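Local coordinates for protein deoxyhypusine synthase, putative (Entamoeba histolytica, PDB 7L9R) that probably catalyses the NAD-dependent transfer of an aminobutyl group from spermidine to a lysine of the eIF5A precursor, the first step of hypusine formation, at residues F106-L109 against V110-C114; P186-P189 against S190-I193; T203-V206 against I207-A210; P335-V338 against S339-A343. One frame throughout, in Å; residues are numbered along the deposited sequence. Where two conformers were deposited one is given.

Contact 1: residues F106-L109 against V110-C114; sequences FRYL and VEHKC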
loop_
_atom_site.group_PDB
_atom_site.type_symbol
_atom_site.label_atom_id
_atom_site.label_comp_id
_atom_site.label_asym_id
_atom_site.label_seq_id
_atom_site.Cartn_x
_atom_site.Cartn_y
_atom_site.Cartn_z
ATOM N N PHE B 106 -13.710 9.709 -21.598
ATOM C CA PHE B 106 -14.930 10.141 -20.913
ATOM C C PHE B 106 -15.785 11.016 -21.819
ATOM O O PHE B 106 -17.017 10.895 -21.831
ATOM C CB PHE B 106 -14.593 10.895 -19.616
ATOM C CG PHE B 106 -13.799 10.084 -18.611
ATOM C CD1 PHE B 106 -13.883 8.695 -18.578
ATOM C CD2 PHE B 106 -12.954 10.717 -17.706
ATOM C CE1 PHE B 106 -13.139 7.951 -17.652
ATOM C CE2 PHE B 106 -12.197 9.980 -16.776
ATOM C CZ PHE B 106 -12.292 8.596 -16.749
ATOM N N ARG B 107 -15.154 11.918 -22.575
ATOM C CA ARG B 107 -15.904 12.736 -23.523
ATOM C C ARG B 107 -16.681 11.855 -24.497
ATOM O O ARG B 107 -17.871 12.078 -24.740
ATOM C CB ARG B 107 -14.950 13.675 -24.269
ATOM C CG ARG B 107 -15.622 14.652 -25.248
ATOM C CD ARG B 107 -15.777 14.060 -26.647
ATOM N NE ARG B 107 -14.545 13.442 -27.124
ATOM C CZ ARG B 107 -14.479 12.584 -28.136
ATOM N NH1 ARG B 107 -15.560 12.214 -28.802
ATOM N NH2 ARG B 107 -13.299 12.080 -28.486
ATOM N N TYR B 108 -16.013 10.845 -25.059
ATOM C CA TYR B 108 -16.672 9.915 -25.969
ATOM C C TYR B 108 -17.867 9.235 -25.305
ATOM O O TYR B 108 -18.953 9.155 -25.894
ATOM C CB TYR B 108 -15.650 8.884 -26.467
ATOM C CG TYR B 108 -16.241 7.706 -27.208
ATOM C CD1 TYR B 108 -16.486 7.768 -28.580
ATOM C CD2 TYR B 108 -16.533 6.521 -26.539
ATOM C CE1 TYR B 108 -17.027 6.682 -29.262
ATOM C CE2 TYR B 108 -17.068 5.439 -27.200
ATOM C CZ TYR B 108 -17.313 5.521 -28.561
ATOM O OH TYR B 108 -17.842 4.434 -29.211
ATOM N N LEU B 109 -17.691 8.737 -24.075
ATOM C CA LEU B 109 -18.792 8.050 -23.402
ATOM C C LEU B 109 -19.997 8.966 -23.209
ATOM O O LEU B 109 -21.146 8.535 -23.378
ATOM C CB LEU B 109 -18.327 7.493 -22.058
ATOM C CG LEU B 109 -17.244 6.422 -22.147
ATOM C CD1 LEU B 109 -16.846 5.954 -20.761
ATOM C CD2 LEU B 109 -17.756 5.269 -22.978
ATOM N N VAL B 110 -19.759 10.228 -22.849
ATOM C CA VAL B 110 -20.881 11.139 -22.643
ATOM C C VAL B 110 -21.427 11.634 -23.978
ATOM O O VAL B 110 -22.644 11.800 -24.127
ATOM C CB VAL B 110 -20.490 12.308 -21.710
ATOM C CG1 VAL B 110 -19.919 11.775 -20.404
ATOM C CG2 VAL B 110 -19.509 13.262 -22.373
ATOM N N GLU B 111 -20.556 11.854 -24.968
ATOM C CA GLU B 111 -21.014 12.268 -26.291
ATOM C C GLU B 111 -22.024 11.276 -26.854
ATOM O O GLU B 111 -23.005 11.670 -27.492
ATOM C CB GLU B 111 -19.815 12.408 -27.235
ATOM C CG GLU B 111 -20.156 12.535 -28.730
ATOM C CD GLU B 111 -18.904 12.565 -29.617
ATOM O OE1 GLU B 111 -17.781 12.654 -29.073
ATOM O OE2 GLU B 111 -19.032 12.489 -30.861
ATOM N N HIS B 112 -21.840 9.987 -26.573
ATOM C CA HIS B 112 -22.684 8.950 -27.149
ATOM C C HIS B 112 -23.702 8.400 -26.163
ATOM O O HIS B 112 -24.289 7.342 -26.418
ATOM C CB HIS B 112 -21.810 7.831 -27.714
ATOM C CG HIS B 112 -21.008 8.259 -28.904
ATOM N ND1 HIS B 112 -21.560 8.394 -30.161
ATOM C CD2 HIS B 112 -19.710 8.625 -29.022
ATOM C CE1 HIS B 112 -20.629 8.805 -31.006
ATOM N NE2 HIS B 112 -19.498 8.954 -30.339
ATOM N N LYS B 113 -23.943 9.116 -25.059
ATOM C CA LYS B 113 -24.984 8.767 -24.093
ATOM C C LYS B 113 -24.799 7.355 -23.547
ATOM O O LYS B 113 -25.770 6.659 -23.238
ATOM C CB LYS B 113 -26.376 8.933 -24.701
ATOM C CG LYS B 113 -26.647 10.326 -25.217
ATOM C CD LYS B 113 -28.086 10.469 -25.699
ATOM C CE LYS B 113 -28.348 11.870 -26.237
ATOM N NZ LYS B 113 -29.768 12.068 -26.645
ATOM N N CYS B 114 -23.537 6.952 -23.384
ATOM C CA CYS B 114 -23.216 5.645 -22.824
ATOM C C CYS B 114 -23.445 5.577 -21.325
ATOM O O CYS B 114 -23.575 4.473 -20.782
ATOM C CB CYS B 114 -21.762 5.293 -23.126
ATOM S SG CYS B 114 -21.436 5.058 -24.876
#
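Over one face of the Tyr108 ring sits His112, its CD2 3.3 Å from Tyr108 CE1; the two ring planes are inclined at 54°, an oblique aromatic pair. The imidazole has Glu111 CG off-centre over one face and Tyr108 O at its edge, where CD2 comes within 3.3 Å of that oxygen. With CG anti to the backbone N (chi1 169°), Tyr108 sends its ring along the helix to meet the residue one turn on. The Arg107 guanidinium carries Tyr108 CB near the rim of one face and Glu111 at its edge. Arg107 NH1 and Glu111 OE1 are placed as a salt bridge, but they lie implausibly close and Arg107 has two conformers, so its exact geometry is doubtful. Helix 102-111 then ends in a Schellman motif with Lys113, of positive phi, as the C-prime residue: Cys114 N bonds Leu109 O at 2.9 Å and Lys113 N bonds Val110 O at 3.1 Å. Beyond the helix, Asp30 and Asp32 of the second subunit pair with Arg107, and Asp32 also accepts from His112 NE2. Glu111 lies close to that same Asp32, so the arginine probably offsets two neighbouring acids across the subunit interface.

Contact 2: residues P186-P189 against S190-I193; sequences PFTP and SQLI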
loop_
_atom_site.group_PDB
_atom_site.type_symbol
_atom_site.label_atom_id
_atom_site.label_comp_id
_atom_site.label_asym_id
_atom_site.label_seq_id
_atom_site.Cartn_x
_atom_site.Cartn_y
_atom_site.Cartn_z
ATOM N N PRO B 186 -29.244 29.760 -3.757
ATOM C CA PRO B 186 -28.008 29.060 -4.127
ATOM C C PRO B 186 -28.172 28.093 -5.288
ATOM O O PRO B 186 -29.245 27.531 -5.526
ATOM C CB PRO B 186 -27.638 28.298 -2.848
ATOM C CG PRO B 186 -28.925 28.149 -2.111
ATOM C CD PRO B 186 -29.727 29.373 -2.419
ATOM N N PHE B 187 -27.081 27.940 -6.024
ATOM C CA PHE B 187 -26.851 26.953 -7.065
ATOM C C PHE B 187 -26.272 25.670 -6.469
ATOM O O PHE B 187 -25.648 25.681 -5.407
ATOM C CB PHE B 187 -25.897 27.528 -8.109
ATOM C CG PHE B 187 -26.447 28.719 -8.826
ATOM C CD1 PHE B 187 -27.321 28.558 -9.887
ATOM C CD2 PHE B 187 -26.155 30.002 -8.388
ATOM C CE1 PHE B 187 -27.848 29.660 -10.545
ATOM C CE2 PHE B 187 -26.689 31.110 -9.032
ATOM C CZ PHE B 187 -27.534 30.937 -10.113
ATOM N N THR B 188 -26.483 24.554 -7.164
ATOM C CA THR B 188 -25.805 23.332 -6.770
ATOM C C THR B 188 -24.606 23.097 -7.672
ATOM O O THR B 188 -24.496 23.703 -8.739
ATOM C CB THR B 188 -26.751 22.129 -6.844
ATOM O OG1 THR B 188 -26.947 21.753 -8.210
ATOM C CG2 THR B 188 -28.086 22.467 -6.216
ATOM N N PRO B 189 -23.665 22.238 -7.270
ATOM C CA PRO B 189 -22.534 21.948 -8.168
ATOM C C PRO B 189 -22.961 21.435 -9.533
ATOM O O PRO B 189 -22.459 21.923 -10.555
ATOM C CB PRO B 189 -21.733 20.906 -7.380
ATOM C CG PRO B 189 -22.002 21.256 -5.961
ATOM C CD PRO B 189 -23.438 21.705 -5.913
ATOM N N SER B 190 -23.907 20.494 -9.584
ATOM C CA SER B 190 -24.321 19.946 -10.873
ATOM C C SER B 190 -24.928 21.027 -11.761
ATOM O O SER B 190 -24.726 21.021 -12.982
ATOM C CB SER B 190 -25.318 18.803 -10.676
ATOM O OG SER B 190 -26.610 19.306 -10.377
ATOM N N GLN B 191 -25.667 21.971 -11.165
ATOM C CA GLN B 191 -26.213 23.078 -11.945
ATOM C C GLN B 191 -25.110 23.983 -12.482
ATOM O O GLN B 191 -25.152 24.393 -13.646
ATOM C CB GLN B 191 -27.187 23.901 -11.105
ATOM C CG GLN B 191 -28.431 23.171 -10.663
ATOM C CD GLN B 191 -29.239 23.992 -9.670
ATOM O OE1 GLN B 191 -28.864 25.118 -9.324
ATOM N NE2 GLN B 191 -30.356 23.433 -9.209
ATOM N N LEU B 192 -24.124 24.314 -11.642
ATOM C CA LEU B 192 -23.003 25.134 -12.090
ATOM C C LEU B 192 -22.235 24.450 -13.208
ATOM O O LEU B 192 -21.753 25.109 -14.138
ATOM C CB LEU B 192 -22.071 25.433 -10.911
ATOM C CG LEU B 192 -22.642 26.342 -9.815
ATOM C CD1 LEU B 192 -21.647 26.497 -8.679
ATOM C CD2 LEU B 192 -23.018 27.703 -10.385
ATOM N N ILE B 193 -22.096 23.127 -13.126
ATOM C CA ILE B 193 -21.328 22.401 -14.127
ATOM C C ILE B 193 -22.089 22.353 -15.447
ATOM O O ILE B 193 -21.489 22.406 -16.524
ATOM C CB ILE B 193 -20.962 21.004 -13.599
ATOM C CG1 ILE B 193 -20.000 21.156 -12.413
ATOM C CG2 ILE B 193 -20.326 20.155 -14.714
ATOM C CD1 ILE B 193 -19.748 19.885 -11.631
#
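A capping box opens helix 189-200, with Thr188 as the N-cap and Gln191 three residues further on. Its first arm is the bond from Gln191 N to Thr188 OG1, 3.2 Å long and fairly straight at 161°. Placing OG1 between the backbone N and the carbonyl carbon (chi1 75°) turns the hydroxyl in to meet this amide. The return arm is weaker: Thr188 N reaches Gln191 OE1 at 3.3 Å. CG of Gln191 lies on the backbone N side, 3.2 Å from Thr188 OG1, and the chain, extended beyond it, carries the amide alongside the N-cap residue. In this reciprocal arrangement each residue serves the other's backbone N-H, one of them an amide of the first turn, whose N-H groups lack helical carbonyl partners. Thr188 OG1 has a further tie, because it and Ser190 OG both bond Asp249 OD1 on helix 247-258. Regular helical bonding starts at once, with Leu192 N 3.0 Å from Thr188 O and Ile193 N 2.9 Å from Pro189 O. On the apolar flank, Phe187 CB rests 3.7 Å from Leu192 CD2, the two side chains crossing at about a right angle. The Phe187 ring stands nearly perpendicular to the Gln191 amide plane, at 86°, with CD1 3.8 Å from OE1. Phe187 and Leu192 both continue onto Ile177 of helix 160-179, and Ile193 leans on Ile217 of strand 216-218.

Contact 3: residues T203-V206 against I207-A210; sequences TTSV and ITWA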
loop_
_atom_site.group_PDB
_atom_site.type_symbol
_atom_site.label_atom_id
_atom_site.label_comp_id
_atom_site.label_asym_id
_atom_site.label_seq_id
_atom_site.Cartn_x
_atom_site.Cartn_y
_atom_site.Cartn_z
ATOM N N THR B 203 -16.616 21.086 -28.202
ATOM C CA THR B 203 -16.972 19.680 -28.359
ATOM C C THR B 203 -15.834 18.726 -28.014
ATOM O O THR B 203 -16.034 17.511 -28.099
ATOM C CB THR B 203 -17.451 19.385 -29.789
ATOM O OG1 THR B 203 -16.401 19.660 -30.725
ATOM C CG2 THR B 203 -18.688 20.213 -30.127
ATOM N N THR B 204 -14.668 19.221 -27.586
ATOM C CA THR B 204 -13.648 18.312 -27.077
ATOM C C THR B 204 -13.772 18.071 -25.579
ATOM O O THR B 204 -13.082 17.191 -25.048
ATOM C CB THR B 204 -12.234 18.826 -27.379
ATOM O OG1 THR B 204 -11.919 19.921 -26.513
ATOM C CG2 THR B 204 -12.101 19.264 -28.846
ATOM N N SER B 205 -14.634 18.811 -24.889
ATOM C CA SER B 205 -14.718 18.742 -23.438
ATOM C C SER B 205 -15.843 17.817 -22.986
ATOM O O SER B 205 -16.863 17.654 -23.666
ATOM C CB SER B 205 -14.927 20.133 -22.840
ATOM O OG SER B 205 -16.296 20.473 -22.836
ATOM N N VAL B 206 -15.633 17.203 -21.824
ATOM C CA VAL B 206 -16.659 16.365 -21.213
ATOM C C VAL B 206 -17.891 17.197 -20.859
ATOM O O VAL B 206 -19.029 16.813 -21.164
ATOM C CB VAL B 206 -16.085 15.641 -19.978
ATOM C CG1 VAL B 206 -17.186 14.939 -19.199
ATOM C CG2 VAL B 206 -14.987 14.646 -20.392
ATOM N N ILE B 207 -17.685 18.367 -20.238
ATOM C CA ILE B 207 -18.832 19.082 -19.674
ATOM C C ILE B 207 -19.734 19.658 -20.763
ATOM O O ILE B 207 -20.956 19.729 -20.583
ATOM C CB ILE B 207 -18.391 20.182 -18.685
ATOM C CG1 ILE B 207 -17.587 21.273 -19.393
ATOM C CG2 ILE B 207 -17.604 19.577 -17.526
ATOM C CD1 ILE B 207 -17.280 22.452 -18.503
ATOM N N THR B 208 -19.182 20.062 -21.907
ATOM C CA THR B 208 -20.056 20.555 -22.969
ATOM C C THR B 208 -20.986 19.455 -23.460
ATOM O O THR B 208 -22.186 19.687 -23.656
ATOM C CB THR B 208 -19.243 21.121 -24.131
ATOM O OG1 THR B 208 -18.546 22.304 -23.707
ATOM C CG2 THR B 208 -20.161 21.453 -25.307
ATOM N N TRP B 209 -20.456 18.245 -23.647
ATOM C CA TRP B 209 -21.285 17.135 -24.104
ATOM C C TRP B 209 -22.222 16.640 -23.011
ATOM O O TRP B 209 -23.297 16.113 -23.316
ATOM C CB TRP B 209 -20.407 15.995 -24.614
ATOM C CG TRP B 209 -19.954 16.190 -26.039
ATOM C CD1 TRP B 209 -18.712 16.558 -26.459
ATOM C CD2 TRP B 209 -20.748 16.031 -27.222
ATOM N NE1 TRP B 209 -18.678 16.638 -27.823
ATOM C CE2 TRP B 209 -19.914 16.319 -28.320
ATOM C CE3 TRP B 209 -22.079 15.674 -27.458
ATOM C CZ2 TRP B 209 -20.367 16.262 -29.642
ATOM C CZ3 TRP B 209 -22.531 15.615 -28.780
ATOM C CH2 TRP B 209 -21.674 15.902 -29.851
ATOM N N ALA B 210 -21.836 16.778 -21.740
ATOM C CA ALA B 210 -22.754 16.401 -20.672
ATOM C C ALA B 210 -23.952 17.338 -20.627
ATOM O O ALA B 210 -25.087 16.896 -20.411
ATOM C CB ALA B 210 -22.030 16.377 -19.332
#
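Trp209 and Thr208 of helix 206-212 are hydrogen-bonded to Thr203 and Ser205 in the loop that leads into it. Trp209 NE1 donates to Thr203 O at 2.8 Å; the oxygen lies in the indole plane, although the bond is bent, with an N-H...O angle of 139°. The carbonyl is met well off its axis, at a C=O...N angle of 117°. Ser205, the N-cap residue, shares a hydroxyl-hydroxyl bond with Thr208, OG to OG1 at 3.0 Å. Ser205 OG is turned between its own backbone N and carbonyl carbon (chi1 85°), which brings it over the first turn. Both hydroxyls have other partners: Ser205 OG bonds Asp202 O, while Thr208 OG1 bonds Asp202 N and Gly197 O. In the backbone, Ala210 N reaches Val206 O at 2.9 Å.

Van der Waals contacts complete the junction. Ser205 O also lies at the indole edge, 3.5 Å from Trp209 CD1, and Thr203 CB approaches Trp209 NE1 to 3.6 Å. Ile207 CG1 passes Ser205 OG at 3.8 Å.

The start of the helix is further held by Asp128 of helix 124-130, whose carboxylate accepts from Val206 N and Ile207 N. Ile207 packs on Ile125 and Ile129 of that helix and on Ile193 and Leu200 of helix 189-200, whereas Trp209 lies against Val110 and Glu111 of helix 102-111.

Contact 4: residues P335-V338 against S339-A343; sequences PLIV and SKTFA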
loop_
_atom_site.group_PDB
_atom_site.type_symbol
_atom_site.label_atom_id
_atom_site.label_comp_id
_atom_site.label_asym_id
_atom_site.label_seq_id
_atom_site.Cartn_x
_atom_site.Cartn_y
_atom_site.Cartn_z
ATOM N N PRO B 335 -9.291 2.066 -21.228
ATOM C CA PRO B 335 -9.503 2.151 -22.686
ATOM C C PRO B 335 -9.611 0.783 -23.330
ATOM O O PRO B 335 -10.415 0.589 -24.252
ATOM C CB PRO B 335 -8.274 2.926 -23.179
ATOM C CG PRO B 335 -7.828 3.721 -21.996
ATOM C CD PRO B 335 -8.077 2.800 -20.820
ATOM N N LEU B 336 -8.846 -0.190 -22.829
ATOM C CA LEU B 336 -8.975 -1.556 -23.319
ATOM C C LEU B 336 -10.363 -2.107 -23.026
ATOM O O LEU B 336 -10.967 -2.778 -23.873
ATOM C CB LEU B 336 -7.898 -2.438 -22.686
ATOM C CG LEU B 336 -6.445 -1.949 -22.807
ATOM C CD1 LEU B 336 -5.460 -3.017 -22.301
ATOM C CD2 LEU B 336 -6.081 -1.485 -24.228
ATOM N N ILE B 337 -10.885 -1.838 -21.825
ATOM C CA ILE B 337 -12.218 -2.312 -21.469
ATOM C C ILE B 337 -13.277 -1.629 -22.326
ATOM O O ILE B 337 -14.232 -2.267 -22.782
ATOM C CB ILE B 337 -12.471 -2.103 -19.961
ATOM C CG1 ILE B 337 -11.631 -3.088 -19.142
ATOM C CG2 ILE B 337 -13.950 -2.239 -19.623
ATOM C CD1 ILE B 337 -11.649 -2.822 -17.640
ATOM N N VAL B 338 -13.121 -0.323 -22.562
ATOM C CA VAL B 338 -14.060 0.407 -23.410
ATOM C C VAL B 338 -14.123 -0.211 -24.802
ATOM O O VAL B 338 -15.206 -0.372 -25.377
ATOM C CB VAL B 338 -13.666 1.896 -23.463
ATOM C CG1 VAL B 338 -14.376 2.611 -24.612
ATOM C CG2 VAL B 338 -13.978 2.571 -22.129
ATOM N N SER B 339 -12.970 -0.600 -25.351
ATOM C CA SER B 339 -12.944 -1.158 -26.700
ATOM C C SER B 339 -13.706 -2.474 -26.801
ATOM O O SER B 339 -14.145 -2.837 -27.899
ATOM C CB SER B 339 -11.504 -1.368 -27.162
ATOM O OG SER B 339 -10.941 -2.503 -26.533
ATOM N N LYS B 340 -13.878 -3.190 -25.688
ATOM C CA LYS B 340 -14.612 -4.449 -25.664
ATOM C C LYS B 340 -16.030 -4.291 -25.126
ATOM O O LYS B 340 -16.752 -5.288 -25.022
ATOM C CB LYS B 340 -13.858 -5.489 -24.822
ATOM C CG LYS B 340 -12.411 -5.718 -25.253
ATOM C CD LYS B 340 -12.317 -6.507 -26.547
ATOM C CE LYS B 340 -10.862 -6.731 -26.938
ATOM N NZ LYS B 340 -10.738 -7.581 -28.166
ATOM N N THR B 341 -16.445 -3.069 -24.779
ATOM C CA THR B 341 -17.778 -2.843 -24.230
ATOM C C THR B 341 -18.468 -1.655 -24.891
ATOM O O THR B 341 -19.218 -1.828 -25.856
ATOM C CB THR B 341 -17.710 -2.627 -22.715
ATOM O OG1 THR B 341 -16.801 -1.560 -22.425
ATOM C CG2 THR B 341 -17.246 -3.894 -22.001
ATOM N N PHE B 342 -18.233 -0.446 -24.372
ATOM C CA PHE B 342 -18.969 0.725 -24.847
ATOM C C PHE B 342 -18.788 0.971 -26.339
ATOM O O PHE B 342 -19.693 1.507 -26.988
ATOM C CB PHE B 342 -18.543 1.976 -24.082
ATOM C CG PHE B 342 -19.009 2.014 -22.663
ATOM C CD1 PHE B 342 -20.344 2.241 -22.371
ATOM C CD2 PHE B 342 -18.110 1.868 -21.615
ATOM C CE1 PHE B 342 -20.784 2.300 -21.060
ATOM C CE2 PHE B 342 -18.543 1.926 -20.299
ATOM C CZ PHE B 342 -19.885 2.142 -20.022
ATOM N N ALA B 343 -17.634 0.605 -26.897
ATOM C CA ALA B 343 -17.346 0.921 -28.290
ATOM C C ALA B 343 -17.929 -0.089 -29.273
ATOM O O ALA B 343 -17.963 0.200 -30.473
ATOM C CB ALA B 343 -15.834 1.039 -28.495
#
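Thr341 and Ala343 fold back onto Val338, and Thr341 and Lys340 onto Ile337, whose carbonyl oxygens form the tight centre of the contact, each gripped by two donors. Val338 O accepts from Thr341 N and from Ala343 N, both at 3.0 Å, and the two amides come from opposite faces of the carbonyl plane. Ile337 O is held in the same two-sided way, by Thr341 OG1 at 2.7 Å and by Lys340 N at 3.1 Å, the latter 64° out of the plane. Thr341 OG1 takes the position between its backbone N and carbonyl carbon (chi1 55°), which folds the hydroxyl back onto the preceding turn, while its side chain runs alongside that of Ile337. Ser339 does much the same one carbonyl earlier, its OG donating to Leu336 O at 2.7 Å.

Side-chain packing is looser. Val338 CG2 meets the edge of the Phe342 ring at CD2, 4.2 Å away, and Val338 CG1 is 4.4 Å from Ala343 CB. Phe342 also rests on Leu109 and Ala343 on Tyr108 of helix 102-111, while Phe31 of the second subunit packs on Val338 and Ala343. Partly exposed Lys340 leads away from the turn, its NZ bonded to Asn42 and weakly to Tyr37 of the second subunit; its amide keeps a weak 3.5 Å bond to Leu336 O.

Replacing the four-residue spacing of helical bonds, as in Ser339 N to Pro335 O, with spacings of three and five residues is typical of the unwinding C-terminal end of a helix, here helix 330-339.

In the fold
Contacts 1, 2 and 3 are largely buried, whereas contact 4 is only partly so. Contacts 1 and 4 lie at helix C-termini, where carbonyl groups need donors; contacts 2 and 3 lie at N-termini, where hydroxyls and aspartates meet the first turn. Contact 1 is central, its centre about 9 Å from that of the chain: it touches contact 3 through Arg107 and Val110 of helix 102-111, and contact 4 through Leu109 of that helix and Cys114 just beyond it. Contacts 2 and 3 meet only where Ile193 packs on Ile207. Contacts 2 and 4 sit on opposite sides of the chain's centre, about 31 Å apart between centres. The second subunit meets contact 1 mainly through charge and contact 4 mainly through packing.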